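Local atomic coordinates of tannase (Lactobacillus plantarum, PDB entry 3WA7), a protein that hydrolyses ester bonds of gallotannins, releasing gallic acid, as a bacterial tannase with the alpha/beta-hydrolase fold. Residues Trp218-Ile223 with Leu339-Ala344; Trp226-Pro231 with Glu244-Gln249; Leu351-Pro356 with Ala366-Phe371; Ala417-Thr422 with Ile449-Asp454. All coordinates share one frame; numbering follows the deposited sequence.

Contact 1 (Trp218-Ile223 with Leu339-Ala344); sequences WQFNGI and LTRMKA
Arg341 reaches across to the end of helix 209-220 and meets Phe220 and Ile223 with both its polar head and its carbon stem. The polar part is a set of bonds to backbone carbonyls. Arg341 NE donates to Ile223 O at 2.8 Å, close to the plane of the guanidinium and nearly along the C=O axis. Arg341 NH2 gives a longer, weak bond to Phe220 O at 3.1 Å. Phe220 O also accepts Ile223 N at 3.0 Å, the bond that closes a type II turn in which Gly222 takes the positive phi. On the far side Arg341 NH1 turns back to Lys343 O at 3.0 Å, exactly in the guanidinium plane. NH2 also pairs with the charge of Glu217, just before Trp218 on the same helix.

The apolar part is a pair of face contacts. Arg341 CA lies over one face of the Phe220 ring, 3.9 Å from its centroid, a CH-pi contact. Gln219 CG covers the opposite face. Phe220 CB in turn sits over one face of the Arg341 guanidinium, 3.4 Å from Arg341 NH2. A bend at chi3 (-80°) folds the arginine head back over this CB. Ile223 CG2 packs on Arg341 CB at 4.0 Å.

A leucine in place of Arg341 would probably leave the carbonyl of Ile223 without this donor and Glu217 without its charged mate. One planar head thus ties the helix end and its turn to the 339-344 loop, and the pairing with Glu217 probably steadies its rotation.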
loop_
_atom_site.group_PDB
_atom_site.type_symbol
_atom_site.label_atom_id
_atom_site.label_comp_id
_atom_site.label_asym_id
_atom_site.label_seq_id
_atom_site.Cartn_x
_atom_site.Cartn_y
_atom_site.Cartn_z
ATOM N N TRP A 218 -0.793 -20.118 -5.954
ATOM C CA TRP A 218 -1.151 -20.283 -7.354
ATOM C C TRP A 218 0.101 -19.900 -8.143
ATOM O O TRP A 218 0.454 -20.537 -9.136
ATOM C CB TRP A 218 -2.290 -19.343 -7.754
ATOM C CG TRP A 218 -2.408 -19.192 -9.248
ATOM C CD1 TRP A 218 -2.957 -20.087 -10.125
ATOM C CD2 TRP A 218 -1.879 -18.123 -10.043
ATOM N NE1 TRP A 218 -2.796 -19.642 -11.418
ATOM C CE2 TRP A 218 -2.137 -18.440 -11.395
ATOM C CE3 TRP A 218 -1.207 -16.930 -9.743
ATOM C CZ2 TRP A 218 -1.745 -17.607 -12.449
ATOM C CZ3 TRP A 218 -0.815 -16.099 -10.795
ATOM C CH2 TRP A 218 -1.087 -16.444 -12.130
ATOM N N GLN A 219 0.780 -18.857 -7.677
ATOM C CA GLN A 219 1.980 -18.377 -8.347
ATOM C C GLN A 219 3.242 -19.208 -8.120
ATOM O O GLN A 219 3.970 -19.508 -9.070
ATOM C CB GLN A 219 2.260 -16.934 -7.937
ATOM C CG GLN A 219 3.474 -16.324 -8.634
ATOM C CD GLN A 219 3.582 -14.835 -8.388
ATOM O OE1 GLN A 219 2.615 -14.098 -8.571
ATOM N NE2 GLN A 219 4.763 -14.381 -7.979
ATOM N N PHE A 220 3.494 -19.604 -6.876
ATOM C CA PHE A 220 4.721 -20.339 -6.575
ATOM C C PHE A 220 4.655 -21.842 -6.334
ATOM O O PHE A 220 5.669 -22.453 -6.001
ATOM C CB PHE A 220 5.439 -19.665 -5.397
ATOM C CG PHE A 220 6.059 -18.336 -5.744
ATOM C CD1 PHE A 220 5.600 -17.157 -5.157
ATOM C CD2 PHE A 220 7.112 -18.265 -6.652
ATOM C CE1 PHE A 220 6.187 -15.924 -5.471
ATOM C CE2 PHE A 220 7.704 -17.037 -6.972
ATOM C CZ PHE A 220 7.240 -15.867 -6.377
ATOM N N ASN A 221 3.486 -22.452 -6.498
ATOM C CA ASN A 221 3.401 -23.892 -6.297
ATOM C C ASN A 221 4.382 -24.563 -7.252
ATOM O O ASN A 221 4.475 -24.187 -8.421
ATOM C CB ASN A 221 1.986 -24.400 -6.569
ATOM C CG ASN A 221 1.886 -25.908 -6.475
ATOM O OD1 ASN A 221 1.816 -26.602 -7.491
ATOM N ND2 ASN A 221 1.896 -26.428 -5.250
ATOM N N GLY A 222 5.116 -25.553 -6.756
ATOM C CA GLY A 222 6.082 -26.236 -7.600
ATOM C C GLY A 222 7.497 -25.752 -7.344
ATOM O O GLY A 222 8.466 -26.428 -7.687
ATOM N N ILE A 223 7.614 -24.566 -6.757
ATOM C CA ILE A 223 8.911 -23.986 -6.424
ATOM C C ILE A 223 9.023 -24.192 -4.918
ATOM O O ILE A 223 8.456 -23.431 -4.132
ATOM C CB ILE A 223 8.940 -22.485 -6.781
ATOM C CG1 ILE A 223 8.701 -22.318 -8.287
ATOM C CG2 ILE A 223 10.273 -21.873 -6.369
ATOM C CD1 ILE A 223 8.505 -20.876 -8.739
ATOM N N LEU A 339 12.940 -15.994 -10.743
ATOM C CA LEU A 339 12.737 -14.887 -9.813
ATOM C C LEU A 339 12.889 -15.341 -8.357
ATOM O O LEU A 339 13.412 -14.603 -7.517
ATOM C CB LEU A 339 11.343 -14.296 -10.026
ATOM C CG LEU A 339 10.955 -13.112 -9.142
ATOM C CD1 LEU A 339 11.958 -11.976 -9.320
ATOM C CD2 LEU A 339 9.552 -12.662 -9.512
ATOM N N THR A 340 12.418 -16.559 -8.098
ATOM C CA THR A 340 12.432 -17.240 -6.797
ATOM C C THR A 340 11.286 -16.895 -5.850
ATOM O O THR A 340 10.738 -15.785 -5.856
ATOM C CB THR A 340 13.767 -17.046 -6.007
ATOM O OG1 THR A 340 13.809 -15.738 -5.422
ATOM C CG2 THR A 340 14.971 -17.245 -6.922
ATOM N N ARG A 341 10.924 -17.885 -5.043
ATOM C CA ARG A 341 9.879 -17.754 -4.041
ATOM C C ARG A 341 10.509 -17.092 -2.821
ATOM O O ARG A 341 11.632 -17.420 -2.442
ATOM C CB ARG A 341 9.347 -19.142 -3.662
ATOM C CG ARG A 341 8.504 -19.174 -2.391
ATOM C CD ARG A 341 8.366 -20.596 -1.860
ATOM N NE ARG A 341 7.356 -21.380 -2.566
ATOM C CZ ARG A 341 6.054 -21.345 -2.295
ATOM N NH1 ARG A 341 5.592 -20.562 -1.329
ATOM N NH2 ARG A 341 5.212 -22.103 -2.985
HETATM N N MSE A 342 9.783 -16.167 -2.205
HETATM C CA MSE A 342 10.286 -15.466 -1.032
HETATM C C MSE A 342 9.758 -16.054 0.269
HETATM O O MSE A 342 10.527 -16.394 1.167
HETATM C CB MSE A 342 9.893 -13.991 -1.102
HETATM C CG MSE A 342 10.383 -13.165 0.067
HETATM SE SE MSE A 342 9.566 -11.423 0.082
HETATM C CE MSE A 342 9.740 -11.037 1.963
ATOM N N LYS A 343 8.437 -16.175 0.357
ATOM C CA LYS A 343 7.779 -16.676 1.560
ATOM C C LYS A 343 7.389 -18.149 1.524
ATOM O O LYS A 343 7.167 -18.723 0.457
ATOM C CB LYS A 343 6.539 -15.824 1.838
ATOM C CG LYS A 343 6.854 -14.344 2.018
ATOM C CD LYS A 343 5.591 -13.514 2.149
ATOM C CE LYS A 343 5.923 -12.051 2.407
ATOM N NZ LYS A 343 4.693 -11.221 2.558
ATOM N N ALA A 344 7.302 -18.746 2.711
ATOM C CA ALA A 344 6.926 -20.149 2.855
ATOM C C ALA A 344 5.407 -20.299 2.778
ATOM O O ALA A 344 4.719 -19.406 2.282
ATOM C CB ALA A 344 7.447 -20.695 4.182
#

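Contact 2 (Trp226-Pro231 with Glu244-Gln249); sequences WHRYQP and EPVSGQ
The beta hairpin of strands 225-232 and 241-249 brings Trp226 against Gly248 and Arg228 against Val246 on its two antiparallel arms. The short strand axes run at 138° to each other, so the pair is clearly twisted. Three hydrogen-bonded pairs hold it: Trp226 with Gly248, Arg228 with Val246, and Gln230 with Glu244. In the middle one, Val246 N meets Arg228 O at 2.8 Å and Arg228 N meets Val246 O at 2.9 Å.

On the face that carries Trp226, the indole lies flat over the opposite strand. Its CG stands between the backbone N and the carbonyl carbon (chi1 50°), which lays the ring across Gly248. Gly248 CA is 3.8 Å from the centroid of the Trp226 five-membered ring, a CH-pi contact over its face. There is room for this only because Gly248 has no side chain, since a beta carbon would run into Trp226 CZ2. Val246 follows on the same face, its CG2 3.3 Å from Arg228 CG and its CG1 beside the Gln230 side chain. On the other face Tyr229 CE2 touches Pro245 CB at 3.6 Å.

Trp226 NE1 donates to a water at 2.9 Å, and that water gives a weak bond to Gln249 O.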
loop_
_atom_site.group_PDB
_atom_site.type_symbol
_atom_site.label_atom_id
_atom_site.label_comp_id
_atom_site.label_asym_id
_atom_site.label_seq_id
_atom_site.Cartn_x
_atom_site.Cartn_y
_atom_site.Cartn_z
ATOM N N TRP A 226 12.588 -21.449 -0.740
ATOM C CA TRP A 226 12.280 -20.036 -0.575
ATOM C C TRP A 226 13.532 -19.295 -0.129
ATOM O O TRP A 226 14.422 -19.877 0.494
ATOM C CB TRP A 226 11.140 -19.826 0.430
ATOM C CG TRP A 226 11.299 -20.535 1.741
ATOM C CD1 TRP A 226 10.872 -21.796 2.050
ATOM C CD2 TRP A 226 11.911 -20.016 2.927
ATOM N NE1 TRP A 226 11.179 -22.092 3.357
ATOM C CE2 TRP A 226 11.818 -21.018 3.918
ATOM C CE3 TRP A 226 12.532 -18.801 3.250
ATOM C CZ2 TRP A 226 12.322 -20.842 5.212
ATOM C CZ3 TRP A 226 13.034 -18.626 4.539
ATOM C CH2 TRP A 226 12.925 -19.644 5.503
ATOM N N HIS A 227 13.594 -18.009 -0.453
ATOM C CA HIS A 227 14.750 -17.183 -0.121
ATOM C C HIS A 227 14.313 -15.775 0.257
ATOM O O HIS A 227 13.548 -15.148 -0.469
ATOM C CB HIS A 227 15.681 -17.103 -1.335
ATOM C CG HIS A 227 16.025 -18.437 -1.916
ATOM N ND1 HIS A 227 17.085 -19.194 -1.466
ATOM C CD2 HIS A 227 15.409 -19.178 -2.867
ATOM C CE1 HIS A 227 17.107 -20.344 -2.114
ATOM N NE2 HIS A 227 16.101 -20.360 -2.970
ATOM N N ARG A 228 14.804 -15.278 1.388
ATOM C CA ARG A 228 14.461 -13.927 1.820
ATOM C C ARG A 228 15.535 -13.391 2.754
ATOM O O ARG A 228 16.537 -14.055 3.010
ATOM C CB ARG A 228 13.102 -13.925 2.534
ATOM C CG ARG A 228 13.081 -14.685 3.851
ATOM C CD ARG A 228 11.656 -14.998 4.299
ATOM N NE ARG A 228 10.858 -13.801 4.556
ATOM C CZ ARG A 228 9.559 -13.821 4.847
ATOM N NH1 ARG A 228 8.909 -14.978 4.913
ATOM N NH2 ARG A 228 8.906 -12.689 5.080
ATOM N N TYR A 229 15.327 -12.176 3.244
ATOM C CA TYR A 229 16.259 -11.563 4.178
ATOM C C TYR A 229 15.467 -11.195 5.423
ATOM O O TYR A 229 14.437 -10.524 5.332
ATOM C CB TYR A 229 16.901 -10.304 3.579
ATOM C CG TYR A 229 17.904 -10.587 2.481
ATOM C CD1 TYR A 229 17.486 -10.840 1.175
ATOM C CD2 TYR A 229 19.271 -10.639 2.755
ATOM C CE1 TYR A 229 18.405 -11.142 0.170
ATOM C CE2 TYR A 229 20.199 -10.942 1.758
ATOM C CZ TYR A 229 19.758 -11.192 0.468
ATOM O OH TYR A 229 20.665 -11.500 -0.523
ATOM N N GLN A 230 15.931 -11.650 6.582
ATOM C CA GLN A 230 15.239 -11.342 7.824
ATOM C C GLN A 230 16.026 -10.319 8.632
ATOM O O GLN A 230 17.243 -10.431 8.785
ATOM C CB GLN A 230 15.027 -12.604 8.665
ATOM C CG GLN A 230 16.294 -13.183 9.264
ATOM C CD GLN A 230 16.005 -14.223 10.330
ATOM O OE1 GLN A 230 15.374 -15.247 10.063
ATOM N NE2 GLN A 230 16.465 -13.962 11.549
ATOM N N PRO A 231 15.336 -9.298 9.152
ATOM C CA PRO A 231 16.005 -8.268 9.945
ATOM C C PRO A 231 16.592 -8.857 11.221
ATOM O O PRO A 231 16.018 -9.770 11.814
ATOM C CB PRO A 231 14.884 -7.267 10.217
ATOM C CG PRO A 231 13.667 -8.137 10.266
ATOM C CD PRO A 231 13.885 -9.050 9.083
ATOM N N GLU A 244 19.964 -10.452 7.257
ATOM C CA GLU A 244 20.736 -11.665 7.058
ATOM C C GLU A 244 19.934 -12.561 6.129
ATOM O O GLU A 244 18.727 -12.728 6.305
ATOM C CB GLU A 244 20.984 -12.374 8.388
ATOM C CG GLU A 244 22.137 -11.787 9.187
ATOM C CD GLU A 244 22.360 -12.511 10.499
ATOM O OE1 GLU A 244 22.319 -13.760 10.500
ATOM O OE2 GLU A 244 22.586 -11.833 11.524
ATOM N N PRO A 245 20.592 -13.134 5.113
ATOM C CA PRO A 245 19.897 -14.011 4.171
ATOM C C PRO A 245 19.446 -15.298 4.846
ATOM O O PRO A 245 20.176 -15.882 5.647
ATOM C CB PRO A 245 20.947 -14.255 3.094
ATOM C CG PRO A 245 22.224 -14.249 3.881
ATOM C CD PRO A 245 22.030 -13.054 4.793
ATOM N N VAL A 246 18.232 -15.723 4.530
ATOM C CA VAL A 246 17.683 -16.946 5.092
ATOM C C VAL A 246 16.942 -17.693 3.994
ATOM O O VAL A 246 16.346 -17.082 3.109
ATOM C CB VAL A 246 16.713 -16.647 6.255
ATOM C CG1 VAL A 246 17.473 -16.019 7.413
ATOM C CG2 VAL A 246 15.607 -15.720 5.787
ATOM N N SER A 247 16.994 -19.017 4.044
ATOM C CA SER A 247 16.321 -19.827 3.042
ATOM C C SER A 247 15.861 -21.139 3.649
ATOM O O SER A 247 16.218 -21.474 4.779
ATOM C CB SER A 247 17.258 -20.105 1.865
ATOM O OG SER A 247 18.381 -20.865 2.273
ATOM N N GLY A 248 15.063 -21.879 2.892
ATOM C CA GLY A 248 14.573 -23.151 3.375
ATOM C C GLY A 248 13.871 -23.933 2.288
ATOM O O GLY A 248 13.611 -23.412 1.204
ATOM N N GLN A 249 13.576 -25.194 2.586
ATOM C CA GLN A 249 12.891 -26.081 1.658
ATOM C C GLN A 249 11.532 -26.424 2.249
ATOM O O GLN A 249 11.430 -26.731 3.436
ATOM C CB GLN A 249 13.688 -27.372 1.465
ATOM C CG GLN A 249 14.981 -27.221 0.689
ATOM C CD GLN A 249 14.748 -26.834 -0.755
ATOM O OE1 GLN A 249 13.865 -27.377 -1.422
ATOM N NE2 GLN A 249 15.550 -25.899 -1.254
HETATM O O HOH W 1 9.943 -24.180 4.953
#

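Contact 3 (Leu351-Pro356 with Ala366-Phe371); sequences LDLTSP and AKAKHF
The two loops come closest at Leu353 and Ala368, whose CA atoms are 6.1 Å apart, and no hydrogen bond links them directly. Leu353 has a positive phi (64°), and its CB points toward the other loop. CG lies anti to the carbonyl carbon (chi1 -63°), which, with the chi2 setting, brings the CD2 methyl over the face of the His370 ring. Leu353 CD2 is 3.5 Å from the ring centroid and nearly on the ring normal, a CH-pi contact. The same methyl presses on the backbone at Lys369 C, while Leu353 CB meets Ala368 CB at 4.0 Å. The edge of the imidazole faces Leu351, with His370 CE1 3.4 Å from Leu351 O.

The 351-356 loop leads into helix 356-360, and Ser355 is its N-cap, with OG bonded to Asn358 N. Just before it, Asp352 and Thr354 form an Asx turn. Asp352 OD1 takes Thr354 N at 3.2 Å and Thr354 OG1 at 2.6 Å, both from the same face of the carboxylate. The 366-371 segment lies in the loop that follows that short helix, so the contact closes around it.

Both ring nitrogens of His370 are used, ND1 toward Asp349 and NE2 toward Ser379, which holds the ring's rotation. With an alanine here, Leu353 CD2 would probably lose the flat surface it rests on, and Asp349 and Ser379 would each lose a partner. Lys369 NZ forms a salt bridge with Asp363.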
loop_
_atom_site.group_PDB
_atom_site.type_symbol
_atom_site.label_atom_id
_atom_site.label_comp_id
_atom_site.label_asym_id
_atom_site.label_seq_id
_atom_site.Cartn_x
_atom_site.Cartn_y
_atom_site.Cartn_z
ATOM N N LEU A 351 0.579 -20.840 10.253
ATOM C CA LEU A 351 -0.110 -21.748 11.157
ATOM C C LEU A 351 0.244 -21.510 12.618
ATOM O O LEU A 351 -0.551 -21.820 13.509
ATOM C CB LEU A 351 0.190 -23.202 10.781
ATOM C CG LEU A 351 -0.141 -23.590 9.337
ATOM C CD1 LEU A 351 0.047 -25.095 9.168
ATOM C CD2 LEU A 351 -1.570 -23.191 8.996
ATOM N N ASP A 352 1.431 -20.960 12.863
ATOM C CA ASP A 352 1.863 -20.688 14.229
ATOM C C ASP A 352 1.671 -19.231 14.650
ATOM O O ASP A 352 2.178 -18.816 15.692
ATOM C CB ASP A 352 3.331 -21.093 14.427
ATOM C CG ASP A 352 4.276 -20.388 13.470
ATOM O OD1 ASP A 352 3.852 -19.432 12.787
ATOM O OD2 ASP A 352 5.459 -20.789 13.410
ATOM N N LEU A 353 0.946 -18.464 13.836
ATOM C CA LEU A 353 0.648 -17.055 14.125
ATOM C C LEU A 353 1.849 -16.111 14.187
ATOM O O LEU A 353 1.773 -15.059 14.829
ATOM C CB LEU A 353 -0.113 -16.948 15.453
ATOM C CG LEU A 353 -1.495 -17.592 15.586
ATOM C CD1 LEU A 353 -1.975 -17.463 17.025
ATOM C CD2 LEU A 353 -2.473 -16.921 14.640
ATOM N N THR A 354 2.935 -16.459 13.504
ATOM C CA THR A 354 4.150 -15.647 13.539
ATOM C C THR A 354 4.353 -14.569 12.470
ATOM O O THR A 354 5.368 -13.876 12.490
ATOM C CB THR A 354 5.400 -16.553 13.518
ATOM O OG1 THR A 354 5.351 -17.408 12.369
ATOM C CG2 THR A 354 5.462 -17.404 14.778
ATOM N N SER A 355 3.411 -14.406 11.546
ATOM C CA SER A 355 3.591 -13.402 10.496
ATOM C C SER A 355 3.151 -12.009 10.930
ATOM O O SER A 355 2.486 -11.847 11.952
ATOM C CB SER A 355 2.807 -13.788 9.240
ATOM O OG SER A 355 1.493 -13.260 9.298
ATOM N N PRO A 356 3.534 -10.976 10.159
ATOM C CA PRO A 356 3.142 -9.607 10.507
ATOM C C PRO A 356 1.623 -9.485 10.444
ATOM O O PRO A 356 1.003 -8.810 11.267
ATOM C CB PRO A 356 3.827 -8.767 9.434
ATOM C CG PRO A 356 5.066 -9.555 9.138
ATOM C CD PRO A 356 4.537 -10.973 9.077
ATOM N N ALA A 366 -5.867 -11.296 22.236
ATOM C CA ALA A 366 -4.839 -12.122 21.615
ATOM C C ALA A 366 -3.797 -11.314 20.863
ATOM O O ALA A 366 -4.128 -10.391 20.120
ATOM C CB ALA A 366 -5.487 -13.135 20.675
ATOM N N LYS A 367 -2.533 -11.672 21.053
ATOM C CA LYS A 367 -1.449 -10.974 20.378
ATOM C C LYS A 367 -1.566 -11.159 18.866
ATOM O O LYS A 367 -1.194 -10.279 18.095
ATOM C CB LYS A 367 -0.093 -11.502 20.849
ATOM C CG LYS A 367 1.086 -10.828 20.159
ATOM C CD LYS A 367 2.418 -11.382 20.636
ATOM C CE LYS A 367 3.574 -10.678 19.945
ATOM N NZ LYS A 367 4.894 -11.195 20.409
ATOM N N ALA A 368 -2.080 -12.309 18.447
ATOM C CA ALA A 368 -2.230 -12.583 17.023
ATOM C C ALA A 368 -3.398 -13.521 16.773
ATOM O O ALA A 368 -3.838 -14.226 17.676
ATOM C CB ALA A 368 -0.945 -13.194 16.473
ATOM N N LYS A 369 -3.902 -13.515 15.541
ATOM C CA LYS A 369 -5.018 -14.376 15.163
ATOM C C LYS A 369 -4.874 -14.846 13.723
ATOM O O LYS A 369 -4.080 -14.304 12.952
ATOM C CB LYS A 369 -6.354 -13.627 15.264
ATOM C CG LYS A 369 -6.820 -13.241 16.657
ATOM C CD LYS A 369 -8.234 -12.671 16.581
ATOM C CE LYS A 369 -8.741 -12.187 17.934
ATOM N NZ LYS A 369 -10.131 -11.638 17.835
ATOM N N HIS A 370 -5.643 -15.870 13.371
ATOM C CA HIS A 370 -5.657 -16.348 11.997
ATOM C C HIS A 370 -6.730 -15.497 11.328
ATOM O O HIS A 370 -7.537 -14.860 12.014
ATOM C CB HIS A 370 -6.043 -17.827 11.938
ATOM C CG HIS A 370 -4.990 -18.744 12.471
ATOM N ND1 HIS A 370 -3.722 -18.808 11.936
ATOM C CD2 HIS A 370 -5.012 -19.627 13.497
ATOM C CE1 HIS A 370 -3.007 -19.692 12.610
ATOM N NE2 HIS A 370 -3.766 -20.203 13.562
ATOM N N PHE A 371 -6.733 -15.464 10.000
ATOM C CA PHE A 371 -7.721 -14.682 9.269
ATOM C C PHE A 371 -8.224 -15.430 8.040
ATOM O O PHE A 371 -8.784 -14.838 7.114
ATOM C CB PHE A 371 -7.149 -13.309 8.888
ATOM C CG PHE A 371 -5.751 -13.355 8.330
ATOM C CD1 PHE A 371 -5.532 -13.355 6.954
ATOM C CD2 PHE A 371 -4.649 -13.376 9.184
ATOM C CE1 PHE A 371 -4.234 -13.372 6.439
ATOM C CE2 PHE A 371 -3.351 -13.395 8.682
ATOM C CZ PHE A 371 -3.143 -13.391 7.304
#

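Contact 4 (Ala417-Thr422 with Ile449-Asp454); sequences AADRDT and IPHSGD. With SO4 (sulfate ion), chain C.
Asp419 OD2 is gripped by two donors: His451 ND1 at 2.7 Å and a water at 2.6 Å. The bond from ND1 is fairly straight. It lies near the imidazole plane and arrives on the syn side of the carboxylate, somewhat out of the carboxylate plane. The carboxylate stands almost upright to the ring, with the planes 85° apart. The same water also donates to Pro450 O, so it joins both loops. The other oxygen, Asp419 OD1, takes the backbone Asp421 N at 2.9 Å. This closes an Asx turn and helps hold the carboxylate in place.

The two loops follow neighbouring parallel strands, 410-414 and 440-444, of the alpha/beta-hydrolase sheet. Asp419 and His451, with Ser163 on the probable nucleophile elbow, have the geometry of a Ser-His-Asp triad, consistent with the esterase activity. His451 CG is anti to the backbone N (chi1 -174°), which turns NE2 toward Ser163 OG. His451 NE2 also gives a weak bond to sulfate O2 at 2.7 Å. That ion, probably from the crystallisation liquor, is further bound by Ser163 OG and Gly77 N.

The Asp421 carboxylate lies flat over one face of the imidazole, the planes only 11° apart, with Asp421 OD1 3.2 Å from His451 CG. Its OD2 is hydrogen-bonded to a glycerol, probably also from the crystallisation liquor. Elsewhere between the loops, Ala418 N donates to Ile449 O at 3.0 Å, from above the carbonyl plane.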
loop_
_atom_site.group_PDB
_atom_site.type_symbol
_atom_site.label_atom_id
_atom_site.label_comp_id
_atom_site.label_asym_id
_atom_site.label_seq_id
_atom_site.Cartn_x
_atom_site.Cartn_y
_atom_site.Cartn_z
ATOM N N ALA A 417 8.021 -5.863 -10.969
ATOM C CA ALA A 417 8.049 -7.178 -11.602
ATOM C C ALA A 417 8.980 -8.135 -10.864
ATOM O O ALA A 417 8.971 -9.336 -11.124
ATOM C CB ALA A 417 8.472 -7.051 -13.064
ATOM N N ALA A 418 9.782 -7.607 -9.942
ATOM C CA ALA A 418 10.698 -8.444 -9.170
ATOM C C ALA A 418 10.287 -8.483 -7.697
ATOM O O ALA A 418 11.039 -8.952 -6.843
ATOM C CB ALA A 418 12.129 -7.928 -9.305
ATOM N N ASP A 419 9.083 -7.999 -7.418
ATOM C CA ASP A 419 8.543 -7.961 -6.060
ATOM C C ASP A 419 7.788 -9.263 -5.781
ATOM O O ASP A 419 6.744 -9.520 -6.382
ATOM C CB ASP A 419 7.593 -6.762 -5.928
ATOM C CG ASP A 419 7.046 -6.590 -4.523
ATOM O OD1 ASP A 419 6.898 -7.598 -3.804
ATOM O OD2 ASP A 419 6.739 -5.436 -4.145
ATOM N N ARG A 420 8.319 -10.076 -4.867
ATOM C CA ARG A 420 7.709 -11.357 -4.514
ATOM C C ARG A 420 7.058 -11.365 -3.130
ATOM O O ARG A 420 6.791 -12.434 -2.574
ATOM C CB ARG A 420 8.762 -12.470 -4.568
ATOM C CG ARG A 420 9.594 -12.461 -5.838
ATOM C CD ARG A 420 11.034 -12.118 -5.528
ATOM N NE ARG A 420 11.705 -13.204 -4.820
ATOM C CZ ARG A 420 12.229 -13.107 -3.602
ATOM N NH1 ARG A 420 12.164 -11.963 -2.928
ATOM N NH2 ARG A 420 12.829 -14.160 -3.058
ATOM N N ASP A 421 6.797 -10.187 -2.568
ATOM C CA ASP A 421 6.186 -10.121 -1.243
ATOM C C ASP A 421 4.738 -10.588 -1.263
ATOM O O ASP A 421 4.184 -10.983 -0.238
ATOM C CB ASP A 421 6.301 -8.709 -0.671
ATOM C CG ASP A 421 7.693 -8.417 -0.150
ATOM O OD1 ASP A 421 8.646 -8.413 -0.957
ATOM O OD2 ASP A 421 7.841 -8.210 1.073
ATOM N N THR A 422 4.129 -10.536 -2.440
ATOM C CA THR A 422 2.768 -11.019 -2.624
ATOM C C THR A 422 2.650 -11.336 -4.111
ATOM O O THR A 422 3.409 -10.807 -4.922
ATOM C CB THR A 422 1.706 -9.969 -2.195
ATOM O OG1 THR A 422 0.427 -10.608 -2.090
ATOM C CG2 THR A 422 1.622 -8.828 -3.201
ATOM N N ILE A 449 11.857 -4.241 -10.751
ATOM C CA ILE A 449 11.741 -3.369 -9.590
ATOM C C ILE A 449 11.394 -4.258 -8.406
ATOM O O ILE A 449 10.444 -5.035 -8.462
ATOM C CB ILE A 449 10.642 -2.305 -9.788
ATOM C CG1 ILE A 449 11.107 -1.269 -10.813
ATOM C CG2 ILE A 449 10.332 -1.612 -8.463
ATOM C CD1 ILE A 449 12.339 -0.501 -10.375
ATOM N N PRO A 450 12.183 -4.173 -7.327
ATOM C CA PRO A 450 11.945 -4.982 -6.131
ATOM C C PRO A 450 10.809 -4.422 -5.292
ATOM O O PRO A 450 10.106 -3.502 -5.712
ATOM C CB PRO A 450 13.281 -4.902 -5.404
ATOM C CG PRO A 450 13.678 -3.478 -5.662
ATOM C CD PRO A 450 13.371 -3.316 -7.151
ATOM N N HIS A 451 10.637 -4.990 -4.104
ATOM C CA HIS A 451 9.611 -4.549 -3.176
ATOM C C HIS A 451 10.037 -3.161 -2.705
ATOM O O HIS A 451 10.956 -3.029 -1.895
ATOM C CB HIS A 451 9.543 -5.523 -1.998
ATOM C CG HIS A 451 8.422 -5.247 -1.047
ATOM N ND1 HIS A 451 7.098 -5.270 -1.429
ATOM C CD2 HIS A 451 8.429 -4.958 0.275
ATOM C CE1 HIS A 451 6.337 -5.007 -0.382
ATOM N NE2 HIS A 451 7.118 -4.813 0.664
ATOM N N SER A 452 9.376 -2.131 -3.225
ATOM C CA SER A 452 9.717 -0.755 -2.880
ATOM C C SER A 452 8.682 0.206 -3.447
ATOM O O SER A 452 7.697 -0.218 -4.042
ATOM C CB SER A 452 11.083 -0.411 -3.466
ATOM O OG SER A 452 11.051 -0.542 -4.878
ATOM N N GLY A 453 8.914 1.504 -3.263
ATOM C CA GLY A 453 7.993 2.501 -3.781
ATOM C C GLY A 453 8.670 3.837 -4.039
ATOM O O GLY A 453 9.874 3.975 -3.827
ATOM N N ASP A 454 7.894 4.811 -4.514
ATOM C CA ASP A 454 8.395 6.160 -4.784
ATOM C C ASP A 454 9.642 6.209 -5.671
ATOM O O ASP A 454 10.473 7.106 -5.526
ATOM C CB ASP A 454 8.694 6.870 -3.457
ATOM C CG ASP A 454 7.441 7.146 -2.635
ATOM O OD1 ASP A 454 6.425 6.451 -2.833
ATOM O OD2 ASP A 454 7.478 8.053 -1.774
HETATM S S SO4 C . 7.445 -4.024 4.484
HETATM O O1 SO4 C . 8.189 -2.810 4.867
HETATM O O2 SO4 C . 7.924 -4.510 3.182
HETATM O O3 SO4 C . 7.677 -5.066 5.495
HETATM O O4 SO4 C . 6.008 -3.713 4.399
HETATM O O HOH W 2 7.253 -3.429 -5.715
#

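How the contacts relate
From the N terminus, the first segment met is 218-223, at the end of helix 209-220. Contact 2 follows at once as a local hairpin. Contact 1 closes a much longer loop at 339-344, and the hairpin lies within it. Contact 3 then closes a short loop around helix 356-360, and contact 4 comes last, joining the loops after strands 410-414 and 440-444. No contacts cross. Contacts 1 to 3 all belong to the insertion between core strands 199-203 and 410-414. Arg341 O bonds His227 N, tying contact 1 to contact 2. Arg420 reaches Thr340 O and His227 O, linking both to contact 4. Contact 3 touches none of the others.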